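Local coordinates for ileal bile acid-binding protein (Danio rerio, PDB 3ELX) that binds cholate and probably carries bile acids, perhaps also fatty acids, through the cytoplasm of ileal cells, at residues L40-V45 against L127-K132; F51-Y56 against G92-S97. All blocks are in the same frame, centred on the assembly; numbering follows the deposited sequence.

Contact 1 (L40-V45 against L127-K132); sequences LVTEIV and LVRTSK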
ATOM      1  N   LEU A  40      -3.226   7.428  -6.892  1.00 13.14           N
ATOM      2  CA  LEU A  40      -2.758   6.084  -7.177  1.00 12.41           C
ATOM      3  C   LEU A  40      -3.929   5.139  -7.436  1.00 11.02           C
ATOM      4  O   LEU A  40      -4.859   5.063  -6.621  1.00 11.49           O
ATOM      5  CB  LEU A  40      -1.956   5.556  -6.002  1.00 12.51           C
ATOM      6  CG  LEU A  40      -1.274   4.205  -6.184  1.00 13.19           C
ATOM      7  CD1 LEU A  40      -0.107   4.367  -7.150  1.00 14.29           C
ATOM      8  CD2 LEU A  40      -0.789   3.678  -4.826  1.00 13.48           C
ATOM      9  N   VAL A  41      -3.863   4.415  -8.555  1.00 10.33           N
ATOM     10  CA  VAL A  41      -4.803   3.327  -8.845  1.00  9.93           C
ATOM     11  C   VAL A  41      -4.208   1.993  -8.420  1.00 10.40           C
ATOM     12  O   VAL A  41      -3.048   1.688  -8.717  1.00 10.08           O
ATOM     13  CB  VAL A  41      -5.215   3.283 -10.329  1.00  9.72           C
ATOM     14  CG1 VAL A  41      -6.057   2.049 -10.637  1.00  9.69           C
ATOM     15  CG2 VAL A  41      -6.000   4.536 -10.676  1.00 10.17           C
ATOM     16  N   THR A  42      -5.018   1.225  -7.703  1.00 10.32           N
ATOM     17  CA  THR A  42      -4.643  -0.091  -7.205  1.00 10.54           C
ATOM     18  C   THR A  42      -5.552  -1.123  -7.842  1.00 10.72           C
ATOM     19  O   THR A  42      -6.771  -0.970  -7.827  1.00 11.09           O
ATOM     20  CB  THR A  42      -4.811  -0.165  -5.670  1.00 10.85           C
ATOM     21  OG1 THR A  42      -3.948   0.788  -5.043  1.00 11.48           O
ATOM     22  CG2 THR A  42      -4.452  -1.542  -5.154  1.00 11.84           C
ATOM     23  N   GLU A  43      -4.962  -2.177  -8.392  1.00 10.06           N
ATOM     24  CA  GLU A  43      -5.728  -3.300  -8.903  1.00 10.49           C
ATOM     25  C   GLU A  43      -5.431  -4.520  -8.034  1.00 10.32           C
ATOM     26  O   GLU A  43      -4.264  -4.875  -7.832  1.00 10.10           O
ATOM     27  CB  GLU A  43      -5.342  -3.570 -10.349  1.00 11.47           C
ATOM     28  CG  GLU A  43      -6.079  -4.715 -10.990  1.00 13.76           C
ATOM     29  CD  GLU A  43      -5.532  -5.039 -12.368  1.00 17.71           C
ATOM     30  OE1 GLU A  43      -4.439  -4.531 -12.731  1.00 19.47           O
ATOM     31  OE2 GLU A  43      -6.199  -5.802 -13.086  1.00 19.83           O
ATOM     32  N   ILE A  44      -6.486  -5.149  -7.527  1.00  9.52           N
ATOM     33  CA  ILE A  44      -6.304  -6.329  -6.676  1.00 10.14           C
ATOM     34  C   ILE A  44      -7.075  -7.521  -7.228  1.00 10.49           C
ATOM     35  O   ILE A  44      -8.238  -7.397  -7.613  1.00 10.21           O
ATOM     36  CB  ILE A  44      -6.719  -6.071  -5.210  1.00 10.26           C
ATOM     37  CG1 ILE A  44      -6.024  -4.815  -4.669  1.00 10.32           C
ATOM     38  CG2 ILE A  44      -6.379  -7.303  -4.325  1.00 10.58           C
ATOM     39  CD1 ILE A  44      -6.706  -4.219  -3.457  1.00 12.75           C
ATOM     40  N   VAL A  45      -6.401  -8.673  -7.285  1.00 11.04           N
ATOM     41  CA  VAL A  45      -7.066  -9.944  -7.528  1.00 11.99           C
ATOM     42  C   VAL A  45      -6.836 -10.790  -6.282  1.00 11.70           C
ATOM     43  O   VAL A  45      -5.686 -11.107  -5.933  1.00 11.74           O
ATOM     44  CB  VAL A  45      -6.555 -10.664  -8.809  1.00 11.75           C
ATOM     45  CG1 VAL A  45      -7.280 -11.995  -8.980  1.00 13.86           C
ATOM     46  CG2 VAL A  45      -6.763  -9.791 -10.043  1.00 13.23           C
ATOM     47  N   LEU A 127       0.850   7.482   7.144  1.00 10.68           N
ATOM     48  CA  LEU A 127       0.133   7.795   5.918  1.00 11.43           C
ATOM     49  C   LEU A 127      -1.139   6.951   5.866  1.00 11.40           C
ATOM     50  O   LEU A 127      -1.082   5.725   5.977  1.00 11.66           O
ATOM     51  CB  LEU A 127       1.004   7.498   4.700  1.00 11.46           C
ATOM     52  CG  LEU A 127       0.341   7.439   3.325  1.00 12.61           C
ATOM     53  CD1 LEU A 127      -0.270   8.781   2.927  1.00 13.53           C
ATOM     54  CD2 LEU A 127       1.360   6.968   2.281  1.00 13.52           C
ATOM     55  N   VAL A 128      -2.282   7.615   5.721  1.00 11.22           N
ATOM     56  CA  VAL A 128      -3.546   6.918   5.525  1.00 11.94           C
ATOM     57  C   VAL A 128      -4.104   7.270   4.154  1.00 12.02           C
ATOM     58  O   VAL A 128      -4.384   8.431   3.874  1.00 11.68           O
ATOM     59  CB  VAL A 128      -4.602   7.287   6.596  1.00 12.10           C
ATOM     60  CG1 VAL A 128      -5.873   6.463   6.388  1.00 13.81           C
ATOM     61  CG2 VAL A 128      -4.061   7.094   8.016  1.00 13.23           C
ATOM     62  N   ARG A 129      -4.250   6.259   3.305  1.00 11.79           N
ATOM     63  CA  ARG A 129      -4.824   6.442   1.971  1.00 13.25           C
ATOM     64  C   ARG A 129      -6.159   5.729   1.897  1.00 12.46           C
ATOM     65  O   ARG A 129      -6.268   4.577   2.299  1.00 12.39           O
ATOM     66  CB  ARG A 129      -3.890   5.867   0.906  1.00 13.46           C
ATOM     67  CG  ARG A 129      -2.563   6.603   0.745  1.00 16.37           C
ATOM     68  CD  ARG A 129      -1.763   6.108  -0.480  1.00 18.07           C
ATOM     69  NE  ARG A 129      -2.641   5.757  -1.591  1.00 22.56           N
ATOM     70  CZ  ARG A 129      -2.953   4.513  -1.944  1.00 24.45           C
ATOM     71  NH1 ARG A 129      -2.436   3.476  -1.299  1.00 27.45           N
ATOM     72  NH2 ARG A 129      -3.779   4.303  -2.955  1.00 26.19           N
ATOM     73  N   THR A 130      -7.177   6.413   1.380  1.00 11.01           N
ATOM     74  CA  THR A 130      -8.497   5.822   1.234  1.00 11.32           C
ATOM     75  C   THR A 130      -8.845   5.872  -0.247  1.00 11.01           C
ATOM     76  O   THR A 130      -8.800   6.941  -0.845  1.00 11.54           O
ATOM     77  CB  THR A 130      -9.547   6.606   2.040  1.00 11.38           C
ATOM     78  OG1 THR A 130      -9.189   6.580   3.428  1.00 12.36           O
ATOM     79  CG2 THR A 130     -10.934   5.990   1.855  1.00 12.76           C
ATOM     80  N   SER A 131      -9.174   4.715  -0.817  1.00  9.97           N
ATOM     81  CA  SER A 131      -9.477   4.602  -2.248  1.00  9.75           C
ATOM     82  C   SER A 131     -10.892   4.112  -2.464  1.00  9.98           C
ATOM     83  O   SER A 131     -11.393   3.285  -1.695  1.00  9.62           O
ATOM     84  CB  SER A 131      -8.500   3.613  -2.918  1.00 10.15           C
ATOM     85  OG  SER A 131      -7.143   4.011  -2.784  1.00 10.71           O
ATOM     86  N   LYS A 132     -11.531   4.633  -3.511  1.00  9.49           N
ATOM     87  CA  LYS A 132     -12.863   4.200  -3.917  1.00 10.17           C
ATOM     88  C   LYS A 132     -12.771   3.274  -5.122  1.00  9.88           C
ATOM     89  O   LYS A 132     -11.823   3.343  -5.908  1.00  9.76           O
ATOM     90  CB  LYS A 132     -13.750   5.412  -4.241  1.00 10.20           C
ATOM     91  CG  LYS A 132     -13.265   6.259  -5.410  1.00 12.32           C
ATOM     92  CD  LYS A 132     -14.231   7.397  -5.723  1.00 12.49           C
ATOM     93  CE  LYS A 132     -13.749   8.157  -6.957  1.00 15.54           C
ATOM     94  NZ  LYS A 132     -14.528   9.407  -7.211  1.00 17.50           N
TER
HETATM   95  O   HOH W   1      -5.463   3.073  -4.753  1.00 11.60           O
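L40 lays one methyl over a face of the R129 guanidinium: CD2 of L40 is 3.6 Å from NH2 of R129 and offset toward the rim of the planar group. The two side chains cross at about a right angle, and L40 CB also approaches this nitrogen, at 3.8 Å. CG of L40 stands anti to the backbone N (chi1 -174°), which carries the branched end inward over the guanidinium. No direct hydrogen bond joins the two segments. A water, lying in the guanidinium plane at its edge, bridges them: it donates to L40 O, with 2.8 Å between that oxygen and the water O, takes a weak bond from R129 NH2, and is hydrogen-bonded to the hydroxyls of T42 and S131, whose OG1 and OG each lie 2.8 Å from it. Small hydroxyl residues suit these places because each turns a single polar atom to the water without crowding it. Arginine suits its own because its chain, bent at chi3 (36°), spans the interval while its nitrogens meet several partners: NH1 forms a salt bridge with E114, and NH2 bonds to OG1 of T12. A leucine in place of R129 would probably leave the carboxylate of E114 without its counter-charge and the water without one of its four partners. The contact reaches across strand 8-16, which lies between strands 41-47 and 124-133 in the sheet; strand 111-119, bearing E114, lies beyond the second, while L40 borders Y57 and Q55 of strand 50-57, both cholate-binding residues.

Contact 2 (F51-Y56 against G92-S97); sequences FTWTQY and GKLTIS
With CG anti to its carbonyl carbon (chi1 -70°), L94 extends its branched end toward F51 and W53, and the near-straight second torsion (169°) places CD1 at the far end of the chain. W53 meets it from the opposite direction, its CG anti to the backbone N (chi1 -162°). CD1 of L94 then sits over one face of the F51 ring, 4.2 Å from its centroid, in a CH-pi contact offset toward the rim; CE2 and CZ of F51 each lie 3.9 Å from L94 CD1. The same methyl reaches the six-membered part of the indole, where CZ3 of W53 is 3.7 Å from CD1 of L94. The other methyl has a looser contact, L94 CD2 lying 4.2 Å from F51 CE1. This is packing across the interior of the antiparallel beta barrel, the beta-clam of fatty-acid binding proteins: five strands separate 50-57 from 93-97 along the sheet, yet its curvature turns them to face one another. At the nearest backbone pair the CA atoms of F51 and L94 are still 10.8 Å apart, a span that suits broad aromatic rings on one wall and a branched aliphatic residue on the other. The F51 ring meets that of F67 at a shallow angle on the neighbouring strand, while W53 packs against I44 on one adjacent strand and T105 across the barrel. L94 rests on V87 and M89 of strand 82-90, and in a cholate complex of this protein it touches the bound steroid. Q55, also of segment 51-56, contacts another cholate molecule.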
ATOM      1  N   PHE A  51      -3.143 -13.315  -3.107  1.00  9.43           N
ATOM      2  CA  PHE A  51      -3.337 -11.947  -3.617  1.00  9.14           C
ATOM      3  C   PHE A  51      -2.357 -11.598  -4.722  1.00  9.57           C
ATOM      4  O   PHE A  51      -1.180 -11.966  -4.658  1.00  9.93           O
ATOM      5  CB  PHE A  51      -3.103 -10.907  -2.517  1.00  9.37           C
ATOM      6  CG  PHE A  51      -4.194 -10.819  -1.500  1.00  8.51           C
ATOM      7  CD1 PHE A  51      -4.277 -11.752  -0.473  1.00  9.76           C
ATOM      8  CD2 PHE A  51      -5.112  -9.765  -1.537  1.00 10.61           C
ATOM      9  CE1 PHE A  51      -5.272 -11.667   0.488  1.00  9.75           C
ATOM     10  CE2 PHE A  51      -6.115  -9.666  -0.566  1.00 10.91           C
ATOM     11  CZ  PHE A  51      -6.194 -10.613   0.443  1.00 11.17           C
ATOM     12  N   THR A  52      -2.846 -10.859  -5.715  1.00  9.48           N
ATOM     13  CA  THR A  52      -1.988 -10.160  -6.674  1.00  9.86           C
ATOM     14  C   THR A  52      -2.361  -8.693  -6.548  1.00 10.06           C
ATOM     15  O   THR A  52      -3.511  -8.314  -6.805  1.00 10.08           O
ATOM     16  CB  THR A  52      -2.220 -10.634  -8.120  1.00 10.48           C
ATOM     17  OG1 THR A  52      -2.012 -12.049  -8.199  1.00 12.29           O
ATOM     18  CG2 THR A  52      -1.269  -9.913  -9.086  1.00 11.76           C
ATOM     19  N   TRP A  53      -1.389  -7.879  -6.160  1.00  9.79           N
ATOM     20  CA  TRP A  53      -1.658  -6.504  -5.753  1.00 10.14           C
ATOM     21  C   TRP A  53      -0.821  -5.586  -6.627  1.00 10.24           C
ATOM     22  O   TRP A  53       0.397  -5.589  -6.535  1.00 10.44           O
ATOM     23  CB  TRP A  53      -1.254  -6.354  -4.287  1.00 10.77           C
ATOM     24  CG  TRP A  53      -1.845  -5.170  -3.603  1.00 11.00           C
ATOM     25  CD1 TRP A  53      -1.565  -3.852  -3.836  1.00 12.09           C
ATOM     26  CD2 TRP A  53      -2.822  -5.197  -2.553  1.00 10.54           C
ATOM     27  NE1 TRP A  53      -2.308  -3.054  -2.992  1.00 12.80           N
ATOM     28  CE2 TRP A  53      -3.087  -3.858  -2.198  1.00 12.05           C
ATOM     29  CE3 TRP A  53      -3.488  -6.226  -1.872  1.00 11.70           C
ATOM     30  CZ2 TRP A  53      -3.989  -3.518  -1.188  1.00 13.02           C
ATOM     31  CZ3 TRP A  53      -4.399  -5.886  -0.875  1.00 12.12           C
ATOM     32  CH2 TRP A  53      -4.641  -4.540  -0.549  1.00 12.80           C
ATOM     33  N   THR A  54      -1.485  -4.814  -7.486  1.00  9.82           N
ATOM     34  CA  THR A  54      -0.792  -3.997  -8.484  1.00 10.21           C
ATOM     35  C   THR A  54      -1.062  -2.516  -8.250  1.00 10.50           C
ATOM     36  O   THR A  54      -2.209  -2.109  -8.061  1.00 10.52           O
ATOM     37  CB  THR A  54      -1.240  -4.411  -9.908  1.00 11.13           C
ATOM     38  OG1 THR A  54      -0.986  -5.811 -10.104  1.00 11.83           O
ATOM     39  CG2 THR A  54      -0.504  -3.622 -10.967  1.00 11.96           C
ATOM     40  N   GLN A  55       0.002  -1.717  -8.240  1.00  9.53           N
ATOM     41  CA  GLN A  55      -0.128  -0.274  -8.050  1.00  9.81           C
ATOM     42  C   GLN A  55       0.479   0.445  -9.237  1.00  9.73           C
ATOM     43  O   GLN A  55       1.606   0.149  -9.657  1.00  9.90           O
ATOM     44  CB  GLN A  55       0.563   0.199  -6.759  1.00 11.09           C
ATOM     45  CG  GLN A  55       0.008  -0.447  -5.501  1.00 12.95           C
ATOM     46  CD  GLN A  55       0.847  -0.125  -4.281  1.00 16.55           C
ATOM     47  OE1 GLN A  55       2.072  -0.191  -4.325  1.00 18.89           O
ATOM     48  NE2 GLN A  55       0.190   0.218  -3.186  1.00 18.43           N
ATOM     49  N   TYR A  56      -0.270   1.411  -9.759  1.00  9.60           N
ATOM     50  CA  TYR A  56       0.127   2.157 -10.935  1.00  9.43           C
ATOM     51  C   TYR A  56       0.687   3.519 -10.552  1.00  9.84           C
ATOM     52  O   TYR A  56      -0.037   4.514 -10.468  1.00 10.44           O
ATOM     53  CB  TYR A  56      -1.067   2.287 -11.887  1.00  9.96           C
ATOM     54  CG  TYR A  56      -1.508   0.952 -12.451  1.00  9.66           C
ATOM     55  CD1 TYR A  56      -0.986   0.479 -13.651  1.00 11.11           C
ATOM     56  CD2 TYR A  56      -2.441   0.152 -11.776  1.00 10.91           C
ATOM     57  CE1 TYR A  56      -1.372  -0.745 -14.182  1.00 12.30           C
ATOM     58  CE2 TYR A  56      -2.842  -1.080 -12.301  1.00 11.64           C
ATOM     59  CZ  TYR A  56      -2.301  -1.526 -13.505  1.00 12.12           C
ATOM     60  OH  TYR A  56      -2.665  -2.753 -14.041  1.00 12.93           O
ATOM     61  N   GLY A  92     -10.020  -9.279   8.793  1.00 16.32           N
ATOM     62  CA  GLY A  92     -10.156  -8.662   7.471  1.00 15.52           C
ATOM     63  C   GLY A  92      -9.065  -7.654   7.131  1.00 14.97           C
ATOM     64  O   GLY A  92      -9.050  -7.097   6.027  1.00 15.15           O
ATOM     65  N   LYS A  93      -8.165  -7.412   8.079  1.00 14.10           N
ATOM     66  CA  LYS A  93      -7.041  -6.477   7.877  1.00 14.25           C
ATOM     67  C   LYS A  93      -5.740  -7.220   7.577  1.00 12.91           C
ATOM     68  O   LYS A  93      -5.339  -8.111   8.335  1.00 12.41           O
ATOM     69  CB  LYS A  93      -6.798  -5.621   9.125  1.00 14.41           C
ATOM     70  CG  LYS A  93      -7.937  -4.733   9.603  1.00 17.71           C
ATOM     71  CD  LYS A  93      -7.534  -4.053  10.915  1.00 17.70           C
ATOM     72  CE  LYS A  93      -6.850  -2.695  10.716  1.00 23.15           C
ATOM     73  NZ  LYS A  93      -5.831  -2.618   9.623  1.00 24.57           N
ATOM     74  N   LEU A  94      -5.097  -6.851   6.471  1.00 11.59           N
ATOM     75  CA  LEU A  94      -3.775  -7.377   6.116  1.00 11.63           C
ATOM     76  C   LEU A  94      -2.694  -6.564   6.793  1.00 11.17           C
ATOM     77  O   LEU A  94      -2.817  -5.342   6.892  1.00 11.50           O
ATOM     78  CB  LEU A  94      -3.559  -7.271   4.610  1.00 12.19           C
ATOM     79  CG  LEU A  94      -4.392  -8.187   3.717  1.00 13.60           C
ATOM     80  CD1 LEU A  94      -4.237  -7.766   2.275  1.00 17.92           C
ATOM     81  CD2 LEU A  94      -3.962  -9.635   3.889  1.00 17.19           C
ATOM     82  N   THR A  95      -1.639  -7.235   7.257  1.00 10.61           N
ATOM     83  CA  THR A  95      -0.444  -6.538   7.721  1.00 10.83           C
ATOM     84  C   THR A  95       0.739  -7.034   6.908  1.00 10.80           C
ATOM     85  O   THR A  95       1.046  -8.233   6.891  1.00 10.19           O
ATOM     86  CB  THR A  95      -0.177  -6.750   9.235  1.00 11.34           C
ATOM     87  OG1 THR A  95      -1.253  -6.191   9.999  1.00 12.97           O
ATOM     88  CG2 THR A  95       1.126  -6.061   9.654  1.00 11.29           C
ATOM     89  N   ILE A  96       1.391  -6.099   6.231  1.00 10.27           N
ATOM     90  CA  ILE A  96       2.604  -6.391   5.484  1.00 11.06           C
ATOM     91  C   ILE A  96       3.722  -5.645   6.183  1.00 10.74           C
ATOM     92  O   ILE A  96       3.665  -4.419   6.341  1.00 10.29           O
ATOM     93  CB  ILE A  96       2.530  -5.920   4.019  1.00 10.98           C
ATOM     94  CG1 ILE A  96       1.269  -6.477   3.340  1.00 12.87           C
ATOM     95  CG2 ILE A  96       3.811  -6.324   3.279  1.00 11.81           C
ATOM     96  CD1 ILE A  96       1.095  -6.022   1.889  1.00 13.61           C
ATOM     97  N   SER A  97       4.726  -6.401   6.605  1.00  9.96           N
ATOM     98  CA  SER A  97       5.862  -5.829   7.296  1.00 10.24           C
ATOM     99  C   SER A  97       6.955  -5.529   6.271  1.00 10.71           C
ATOM    100  O   SER A  97       7.818  -6.367   5.976  1.00 11.17           O
ATOM    101  CB  SER A  97       6.338  -6.770   8.411  1.00 10.59           C
ATOM    102  OG  SER A  97       5.260  -7.039   9.305  1.00 11.36           O
TER

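Both contacts are buried and lie inside the same barrel, with centres 10 Å apart, so neither belongs to the surface. They share a seam: strands 41-47 and 50-57 are sheet neighbours, joined by the backbone bond from E43 N to T54 O and by packing of T42 CG2 on W53 NE1. Their chemistry differs with their reach. Contact 1 skips a single strand of the continuous sheet and combines a methyl-on-guanidinium contact with polar bridging through a shared water; contact 2 spans the interior between facing walls and is wholly apolar. Some of the cholate-binding residues, L94 and Q55, belong to the segments of contact 2, and Q55 and Y57 lie beside L40 of contact 1.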